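Local structure of 1-pyrroline-5-carboxylate dehydrogenase (Thermus thermophilus, 1UZB) at residues Arg254-Thr259 against Leu266-Ala271; Glu270-Leu275 against Lys283-Glu288. The protein probably oxidises 1-pyrroline-5-carboxylate, or its open-chain aldehyde, to glutamate with a nicotinamide cofactor, as a member of the aldehyde dehydrogenase family. All blocks are in the same frame, centred on the assembly; numbering follows the deposited sequence.

Interaction 1 of 2, residues Arg254-Thr259 against Leu266-Ala271; sequences RFINFT and LKIYEA
Ile268, the one helical side chain that bridges to the strand here, meets Ile256 with one branch and Phe258 with the other. The two backbones stay well apart, with the CA atoms of Ile256 and Ile268 8.2 Å from each other, so the gap is filled by side chains. From its CB, Ile268 divides. On the short branch, Ile268 CG2 touches Ile256 CG2 at 3.8 Å, methyl against methyl. The longer branch runs through CG1, set anti to the carbonyl carbon (chi1 -71°), and continues extended to CD1. Over one face of the Phe258 ring, Ile268 CD1 sits 3.7 Å from the ring centroid and 25° off the ring normal, a CH-pi contact. The offset is toward the rim: Ile268 CD1 lies 3.4 Å from Phe258 CD1 and 3.5 Å from Phe258 CG. Phe258 holds its CG anti to the backbone N (chi1 169°), which carries the ring off the strand to meet this methyl. Replacing Phe258 with an alanine would remove the face on which Ile268 CD1 rests, and would probably open a gap between strand and helix and free that methyl to turn.

Strand 255-259 and helix 262-272 are successive elements of a beta-alpha-beta unit, in a sheet whose parallel strands are consistent with the Rossmann-like cofactor-binding domain of aldehyde dehydrogenases. The neighbouring strand 165-180 adds Ile180, which touches both Phe258 and Ile268. Farther round the helix, Tyr269 OH is hydrogen-bonded to Lys283 O of the second subunit, so the helix lies between the sheet and a subunit interface. The contact itself is apolar, a methyl pair and a methyl on a ring face, consistent with burial and dispersion rather than directional bonds.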
ATOM      1  N   ARG A 254      20.893  16.315  27.736  1.00  5.23           N
ATOM      2  CA  ARG A 254      20.234  15.052  27.403  1.00  5.27           C
ATOM      3  C   ARG A 254      20.934  14.191  26.362  1.00  4.51           C
ATOM      4  O   ARG A 254      20.910  12.962  26.443  1.00  5.71           O
ATOM      5  CB  ARG A 254      18.795  15.327  26.948  1.00  6.65           C
ATOM      6  CG  ARG A 254      17.949  14.073  26.748  1.00  5.52           C
ATOM      7  CD  ARG A 254      17.689  13.382  28.074  1.00  5.44           C
ATOM      8  NE  ARG A 254      17.041  12.076  27.964  1.00  7.14           N
ATOM      9  CZ  ARG A 254      17.672  10.949  27.656  1.00  6.31           C
ATOM     10  NH1 ARG A 254      16.998   9.809  27.600  1.00  8.50           N
ATOM     11  NH2 ARG A 254      18.976  10.954  27.397  1.00  7.39           N
ATOM     12  N   PHE A 255      21.537  14.831  25.369  1.00  4.90           N
ATOM     13  CA  PHE A 255      22.235  14.099  24.325  1.00  4.90           C
ATOM     14  C   PHE A 255      23.379  14.916  23.774  1.00  5.31           C
ATOM     15  O   PHE A 255      23.424  16.136  23.939  1.00  5.87           O
ATOM     16  CB  PHE A 255      21.280  13.720  23.181  1.00  5.51           C
ATOM     17  CG  PHE A 255      20.645  14.899  22.484  1.00  5.86           C
ATOM     18  CD1 PHE A 255      19.421  15.397  22.911  1.00  5.57           C
ATOM     19  CD2 PHE A 255      21.275  15.515  21.401  1.00  5.69           C
ATOM     20  CE1 PHE A 255      18.827  16.486  22.273  1.00  6.70           C
ATOM     21  CE2 PHE A 255      20.687  16.606  20.757  1.00  6.36           C
ATOM     22  CZ  PHE A 255      19.461  17.092  21.194  1.00  6.88           C
ATOM     23  N   ILE A 256      24.295  14.229  23.106  1.00  5.43           N
ATOM     24  CA  ILE A 256      25.459  14.865  22.514  1.00  6.72           C
ATOM     25  C   ILE A 256      25.589  14.356  21.088  1.00  6.58           C
ATOM     26  O   ILE A 256      25.581  13.151  20.856  1.00  7.20           O
ATOM     27  CB  ILE A 256      26.742  14.491  23.283  1.00  6.67           C
ATOM     28  CG1 ILE A 256      26.610  14.908  24.748  1.00  8.76           C
ATOM     29  CG2 ILE A 256      27.953  15.159  22.654  1.00  9.89           C
ATOM     30  CD1 ILE A 256      27.434  14.052  25.694  1.00 11.04           C
ATOM     31  N   ASN A 257      25.677  15.279  20.135  1.00  6.23           N
ATOM     32  CA  ASN A 257      25.836  14.918  18.734  1.00  6.33           C
ATOM     33  C   ASN A 257      27.206  15.481  18.359  1.00  6.83           C
ATOM     34  O   ASN A 257      27.412  16.696  18.369  1.00  7.18           O
ATOM     35  CB  ASN A 257      24.716  15.547  17.899  1.00  6.89           C
ATOM     36  CG  ASN A 257      24.524  14.857  16.560  1.00  6.17           C
ATOM     37  OD1 ASN A 257      25.107  13.803  16.294  1.00  8.68           O
ATOM     38  ND2 ASN A 257      23.694  15.449  15.709  1.00  7.41           N
ATOM     39  N   PHE A 258      28.142  14.591  18.051  1.00  6.20           N
ATOM     40  CA  PHE A 258      29.507  14.990  17.739  1.00  6.29           C
ATOM     41  C   PHE A 258      30.073  14.418  16.454  1.00  7.60           C
ATOM     42  O   PHE A 258      29.834  13.261  16.111  1.00  7.09           O
ATOM     43  CB  PHE A 258      30.424  14.570  18.894  1.00  6.65           C
ATOM     44  CG  PHE A 258      31.893  14.677  18.583  1.00  6.51           C
ATOM     45  CD1 PHE A 258      32.559  15.888  18.720  1.00  7.75           C
ATOM     46  CD2 PHE A 258      32.611  13.558  18.163  1.00  6.44           C
ATOM     47  CE1 PHE A 258      33.922  15.987  18.447  1.00  9.02           C
ATOM     48  CE2 PHE A 258      33.977  13.645  17.884  1.00  7.18           C
ATOM     49  CZ  PHE A 258      34.632  14.860  18.027  1.00  7.63           C
ATOM     50  N   THR A 259      30.839  15.251  15.756  1.00  7.56           N
ATOM     51  CA  THR A 259      31.530  14.849  14.541  1.00  8.84           C
ATOM     52  C   THR A 259      32.899  15.509  14.647  1.00  8.30           C
ATOM     53  O   THR A 259      32.998  16.728  14.780  1.00  9.20           O
ATOM     54  CB  THR A 259      30.814  15.330  13.260  1.00 10.06           C
ATOM     55  OG1 THR A 259      29.510  14.738  13.190  1.00 10.76           O
ATOM     56  CG2 THR A 259      31.609  14.912  12.026  1.00 11.35           C
ATOM     57  N   LEU A 266      36.298   9.583  21.582  1.00  6.75           N
ATOM     58  CA  LEU A 266      36.457   8.587  22.632  1.00  6.89           C
ATOM     59  C   LEU A 266      36.181   9.207  24.002  1.00  7.34           C
ATOM     60  O   LEU A 266      35.511   8.608  24.841  1.00  8.94           O
ATOM     61  CB  LEU A 266      37.870   7.999  22.597  1.00  7.55           C
ATOM     62  CG  LEU A 266      38.180   7.090  21.401  1.00  8.23           C
ATOM     63  CD1 LEU A 266      39.668   6.789  21.344  1.00  9.29           C
ATOM     64  CD2 LEU A 266      37.376   5.801  21.511  1.00  8.92           C
ATOM     65  N   LYS A 267      36.693  10.415  24.219  1.00  8.13           N
ATOM     66  CA  LYS A 267      36.491  11.101  25.490  1.00  8.86           C
ATOM     67  C   LYS A 267      35.017  11.429  25.708  1.00  8.16           C
ATOM     68  O   LYS A 267      34.495  11.291  26.813  1.00  9.06           O
ATOM     69  CB  LYS A 267      37.330  12.381  25.540  1.00 10.25           C
ATOM     70  CG  LYS A 267      38.830  12.130  25.579  1.00 13.69           C
ATOM     71  CD  LYS A 267      39.615  13.434  25.601  1.00 15.48           C
ATOM     72  CE  LYS A 267      41.114  13.171  25.639  1.00 17.90           C
ATOM     73  NZ  LYS A 267      41.908  14.432  25.592  1.00 20.89           N
ATOM     74  N   ILE A 268      34.344  11.862  24.650  1.00  8.18           N
ATOM     75  CA  ILE A 268      32.931  12.197  24.743  1.00  8.29           C
ATOM     76  C   ILE A 268      32.081  10.964  25.057  1.00  8.02           C
ATOM     77  O   ILE A 268      31.204  11.012  25.917  1.00  7.95           O
ATOM     78  CB  ILE A 268      32.438  12.850  23.433  1.00  8.70           C
ATOM     79  CG1 ILE A 268      33.040  14.253  23.307  1.00 10.25           C
ATOM     80  CG2 ILE A 268      30.916  12.912  23.409  1.00  9.90           C
ATOM     81  CD1 ILE A 268      32.746  14.929  21.992  1.00 10.64           C
ATOM     82  N   TYR A 269      32.351   9.857  24.374  1.00  7.38           N
ATOM     83  CA  TYR A 269      31.586   8.637  24.593  1.00  7.11           C
ATOM     84  C   TYR A 269      31.767   8.124  26.017  1.00  7.73           C
ATOM     85  O   TYR A 269      30.815   7.665  26.651  1.00  7.98           O
ATOM     86  CB  TYR A 269      32.015   7.563  23.597  1.00  8.60           C
ATOM     87  CG  TYR A 269      30.957   6.524  23.333  1.00  7.45           C
ATOM     88  CD1 TYR A 269      31.109   5.210  23.774  1.00  8.34           C
ATOM     89  CD2 TYR A 269      29.811   6.851  22.612  1.00  7.61           C
ATOM     90  CE1 TYR A 269      30.146   4.243  23.495  1.00  9.13           C
ATOM     91  CE2 TYR A 269      28.844   5.897  22.326  1.00  9.49           C
ATOM     92  CZ  TYR A 269      29.016   4.597  22.765  1.00  9.49           C
ATOM     93  OH  TYR A 269      28.074   3.649  22.442  1.00 11.36           O
ATOM     94  N   GLU A 270      32.993   8.204  26.519  1.00  7.69           N
ATOM     95  CA  GLU A 270      33.274   7.759  27.875  1.00  8.63           C
ATOM     96  C   GLU A 270      32.541   8.654  28.872  1.00  8.32           C
ATOM     97  O   GLU A 270      31.912   8.167  29.810  1.00  8.75           O
ATOM     98  CB  GLU A 270      34.782   7.790  28.147  1.00 10.14           C
ATOM     99  CG  GLU A 270      35.166   7.110  29.453  1.00 12.88           C
ATOM    100  CD  GLU A 270      36.661   7.068  29.678  1.00 15.39           C
ATOM    101  OE1 GLU A 270      37.394   6.660  28.753  1.00 16.63           O
ATOM    102  OE2 GLU A 270      37.103   7.433  30.786  1.00 20.45           O
ATOM    103  N   ALA A 271      32.608   9.967  28.661  1.00  7.96           N
ATOM    104  CA  ALA A 271      31.943  10.910  29.554  1.00  8.73           C
ATOM    105  C   ALA A 271      30.426  10.735  29.542  1.00  9.03           C
ATOM    106  O   ALA A 271      29.773  10.815  30.584  1.00  9.89           O
ATOM    107  CB  ALA A 271      32.307  12.341  29.165  1.00  9.45           C
TER

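Interaction 2 of 2, residues Glu270-Leu275 against Lys283-Glu288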
ATOM      1  N   GLU A 270      32.993   8.204  26.519  1.00  7.69           N
ATOM      2  CA  GLU A 270      33.274   7.759  27.875  1.00  8.63           C
ATOM      3  C   GLU A 270      32.541   8.654  28.872  1.00  8.32           C
ATOM      4  O   GLU A 270      31.912   8.167  29.810  1.00  8.75           O
ATOM      5  CB  GLU A 270      34.782   7.790  28.147  1.00 10.14           C
ATOM      6  CG  GLU A 270      35.166   7.110  29.453  1.00 12.88           C
ATOM      7  CD  GLU A 270      36.661   7.068  29.678  1.00 15.39           C
ATOM      8  OE1 GLU A 270      37.394   6.660  28.753  1.00 16.63           O
ATOM      9  OE2 GLU A 270      37.103   7.433  30.786  1.00 20.45           O
ATOM     10  N   ALA A 271      32.608   9.967  28.661  1.00  7.96           N
ATOM     11  CA  ALA A 271      31.943  10.910  29.554  1.00  8.73           C
ATOM     12  C   ALA A 271      30.426  10.735  29.542  1.00  9.03           C
ATOM     13  O   ALA A 271      29.773  10.815  30.584  1.00  9.89           O
ATOM     14  CB  ALA A 271      32.307  12.341  29.165  1.00  9.45           C
ATOM     15  N   ALA A 272      29.863  10.493  28.361  1.00  8.15           N
ATOM     16  CA  ALA A 272      28.423  10.313  28.225  1.00  8.27           C
ATOM     17  C   ALA A 272      27.929   9.084  28.982  1.00  8.68           C
ATOM     18  O   ALA A 272      26.752   8.998  29.340  1.00  8.62           O
ATOM     19  CB  ALA A 272      28.047  10.202  26.746  1.00  8.48           C
ATOM     20  N   GLY A 273      28.828   8.135  29.222  1.00  8.15           N
ATOM     21  CA  GLY A 273      28.450   6.925  29.930  1.00  8.10           C
ATOM     22  C   GLY A 273      28.382   7.083  31.438  1.00  8.19           C
ATOM     23  O   GLY A 273      27.886   6.195  32.132  1.00  8.89           O
ATOM     24  N   ARG A 274      28.875   8.211  31.945  1.00  9.21           N
ATOM     25  CA  ARG A 274      28.873   8.467  33.381  1.00  9.25           C
ATOM     26  C   ARG A 274      27.641   9.239  33.832  1.00 10.04           C
ATOM     27  O   ARG A 274      27.073  10.032  33.077  1.00  9.18           O
ATOM     28  CB  ARG A 274      30.124   9.256  33.783  1.00 11.11           C
ATOM     29  CG  ARG A 274      31.438   8.565  33.456  1.00 13.98           C
ATOM     30  CD  ARG A 274      32.595   9.183  34.226  1.00 20.69           C
ATOM     31  NE  ARG A 274      32.840  10.575  33.860  1.00 23.63           N
ATOM     32  CZ  ARG A 274      33.370  10.966  32.704  1.00 26.00           C
ATOM     33  NH1 ARG A 274      33.551  12.256  32.458  1.00 26.15           N
ATOM     34  NH2 ARG A 274      33.726  10.067  31.795  1.00 26.95           N
ATOM     35  N   LEU A 275      27.228   9.000  35.071  1.00  9.23           N
ATOM     36  CA  LEU A 275      26.084   9.697  35.640  1.00  9.75           C
ATOM     37  C   LEU A 275      26.619  10.887  36.433  1.00 10.57           C
ATOM     38  O   LEU A 275      27.166  10.718  37.526  1.00 10.52           O
ATOM     39  CB  LEU A 275      25.297   8.775  36.579  1.00  9.71           C
ATOM     40  CG  LEU A 275      23.982   9.342  37.124  1.00  8.84           C
ATOM     41  CD1 LEU A 275      22.908   9.279  36.040  1.00  9.44           C
ATOM     42  CD2 LEU A 275      23.543   8.546  38.345  1.00 10.63           C
ATOM     43  N   LYS A 283      22.500   9.347  29.234  1.00  6.51           N
ATOM     44  CA  LYS A 283      22.788  10.187  28.080  1.00  6.34           C
ATOM     45  C   LYS A 283      23.003   9.419  26.789  1.00  6.47           C
ATOM     46  O   LYS A 283      23.563   8.322  26.785  1.00  7.94           O
ATOM     47  CB  LYS A 283      24.044  11.020  28.327  1.00  8.12           C
ATOM     48  CG  LYS A 283      23.894  12.107  29.352  1.00  8.14           C
ATOM     49  CD  LYS A 283      25.237  12.764  29.612  1.00  9.36           C
ATOM     50  CE  LYS A 283      25.076  13.972  30.506  1.00  8.34           C
ATOM     51  NZ  LYS A 283      26.396  14.505  30.936  1.00  7.99           N
ATOM     52  N   ARG A 284      22.556  10.012  25.689  1.00  6.31           N
ATOM     53  CA  ARG A 284      22.774   9.423  24.383  1.00  6.38           C
ATOM     54  C   ARG A 284      23.882  10.252  23.755  1.00  6.15           C
ATOM     55  O   ARG A 284      23.866  11.479  23.827  1.00  6.57           O
ATOM     56  CB  ARG A 284      21.519   9.499  23.518  1.00  6.23           C
ATOM     57  CG  ARG A 284      20.390   8.617  24.000  1.00  6.07           C
ATOM     58  CD  ARG A 284      19.307   8.514  22.946  1.00  7.05           C
ATOM     59  NE  ARG A 284      18.156   7.769  23.446  1.00  6.94           N
ATOM     60  CZ  ARG A 284      17.058   7.529  22.740  1.00  6.18           C
ATOM     61  NH1 ARG A 284      16.955   7.970  21.493  1.00  7.46           N
ATOM     62  NH2 ARG A 284      16.056   6.856  23.287  1.00  8.47           N
ATOM     63  N   ALA A 285      24.860   9.574  23.169  1.00  7.01           N
ATOM     64  CA  ALA A 285      25.975  10.245  22.518  1.00  6.82           C
ATOM     65  C   ALA A 285      26.175   9.622  21.150  1.00  6.88           C
ATOM     66  O   ALA A 285      26.390   8.410  21.034  1.00  8.85           O
ATOM     67  CB  ALA A 285      27.242  10.104  23.350  1.00  8.87           C
ATOM     68  N   TYR A 286      26.087  10.451  20.119  1.00  6.65           N
ATOM     69  CA  TYR A 286      26.269   9.999  18.751  1.00  6.96           C
ATOM     70  C   TYR A 286      27.570  10.612  18.273  1.00  7.88           C
ATOM     71  O   TYR A 286      27.766  11.820  18.379  1.00  8.15           O
ATOM     72  CB  TYR A 286      25.085  10.454  17.893  1.00  8.14           C
ATOM     73  CG  TYR A 286      23.791  10.672  18.661  0.50  6.20           C
ATOM     74  CD1 TYR A 286      23.480  11.919  19.201  0.50  8.05           C
ATOM     75  CD2 TYR A 286      22.881   9.632  18.851  0.50  6.11           C
ATOM     76  CE1 TYR A 286      22.296  12.126  19.908  0.50  7.19           C
ATOM     77  CE2 TYR A 286      21.692   9.830  19.556  0.50  5.61           C
ATOM     78  CZ  TYR A 286      21.405  11.081  20.080  0.50  4.75           C
ATOM     79  OH  TYR A 286      20.224  11.299  20.760  0.50  4.48           O
ATOM     80  N   VAL A 287      28.476   9.775  17.781  1.00  8.39           N
ATOM     81  CA  VAL A 287      29.764  10.270  17.327  1.00 10.21           C
ATOM     82  C   VAL A 287      30.195   9.727  15.964  1.00  9.44           C
ATOM     83  O   VAL A 287      30.015   8.546  15.664  1.00 11.89           O
ATOM     84  CB  VAL A 287      30.869   9.941  18.362  1.00 10.19           C
ATOM     85  CG1 VAL A 287      30.489  10.499  19.731  1.00 12.91           C
ATOM     86  CG2 VAL A 287      31.078   8.439  18.445  1.00 13.32           C
ATOM     87  N   GLU A 288      30.734  10.615  15.133  1.00  9.48           N
ATOM     88  CA  GLU A 288      31.261  10.261  13.813  1.00  9.97           C
ATOM     89  C   GLU A 288      32.713  10.674  13.988  1.00  8.18           C
ATOM     90  O   GLU A 288      33.011  11.861  14.134  1.00  9.11           O
ATOM     91  CB  GLU A 288      30.579  11.078  12.710  1.00 12.09           C
ATOM     92  CG  GLU A 288      30.826  10.571  11.288  0.50 11.46           C
ATOM     93  CD  GLU A 288      31.954  11.299  10.573  0.50 10.97           C
ATOM     94  OE1 GLU A 288      33.137  11.075  10.912  0.50 10.68           O
ATOM     95  OE2 GLU A 288      31.649  12.105   9.670  0.50  9.66           O
TER
HETATM   96  O   HOH W   1      27.946  12.338  32.035  1.00 10.78           O
HETATM   97  O   HOH W   2      24.632   8.832  31.070  1.00  7.94           O
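The methyls of Ala272 and Ala285 meet at the return of a beta-alpha-beta crossover, where the chain leaving helix 262-272 comes back to enter strand 284-288. Ala285 directs its methyl toward the helix, while the CA-CB bond of Ala272 runs across the line joining the segments; the two CB atoms still meet at 3.5 Å, tighter than usual for carbons. Two such small side chains let the backbones come close, with the CA atoms of Ala272 and Ala285 6.2 Å apart, and Ile256 of the neighbouring strand also touches Ala272.

Lys283 is turned differently. Lys283 CB lies 3.5 Å from Ala272 O, and with CG anti to its own carbonyl carbon (chi1 -70°) the extended chain passes alongside the helix end. The ammonium group is thereby delivered to the backbone oxygens of Val248 and His250, which it also binds. Its positive charge near the C-terminal end of a helix is likely to be favourable.

No direct hydrogen bond joins the segments; two waters do that work. One accepts from the backbone N of Lys283 and donates to Ala272 O, the latter at 2.7 Å. The other takes a bond from Lys283 NZ at 2.9 Å and gives its two protons to Ala271 O at 2.8 Å and Arg274 O at 2.7 Å.

Interactions 1 and 2 lie on one beta-alpha-beta unit of the probable Rossmann-like domain, their centres about 4 Å apart. Along the chain come strand 255-259, helix 262-272 and strand 284-288; interaction 1 joins the first strand to the helix, and interaction 2 joins the helix's later end to the second strand. Their segments overlap at Glu270 and Ala271. The strands are parallel neighbours in one sheet, probably bonded through Phe258 N to Tyr286 O and Ile256 O to Tyr286 N, each at 2.8 Å. The helix thus packs over two adjacent strands, and because both contacts reach the second subunit, it is placed between the sheet and that subunit.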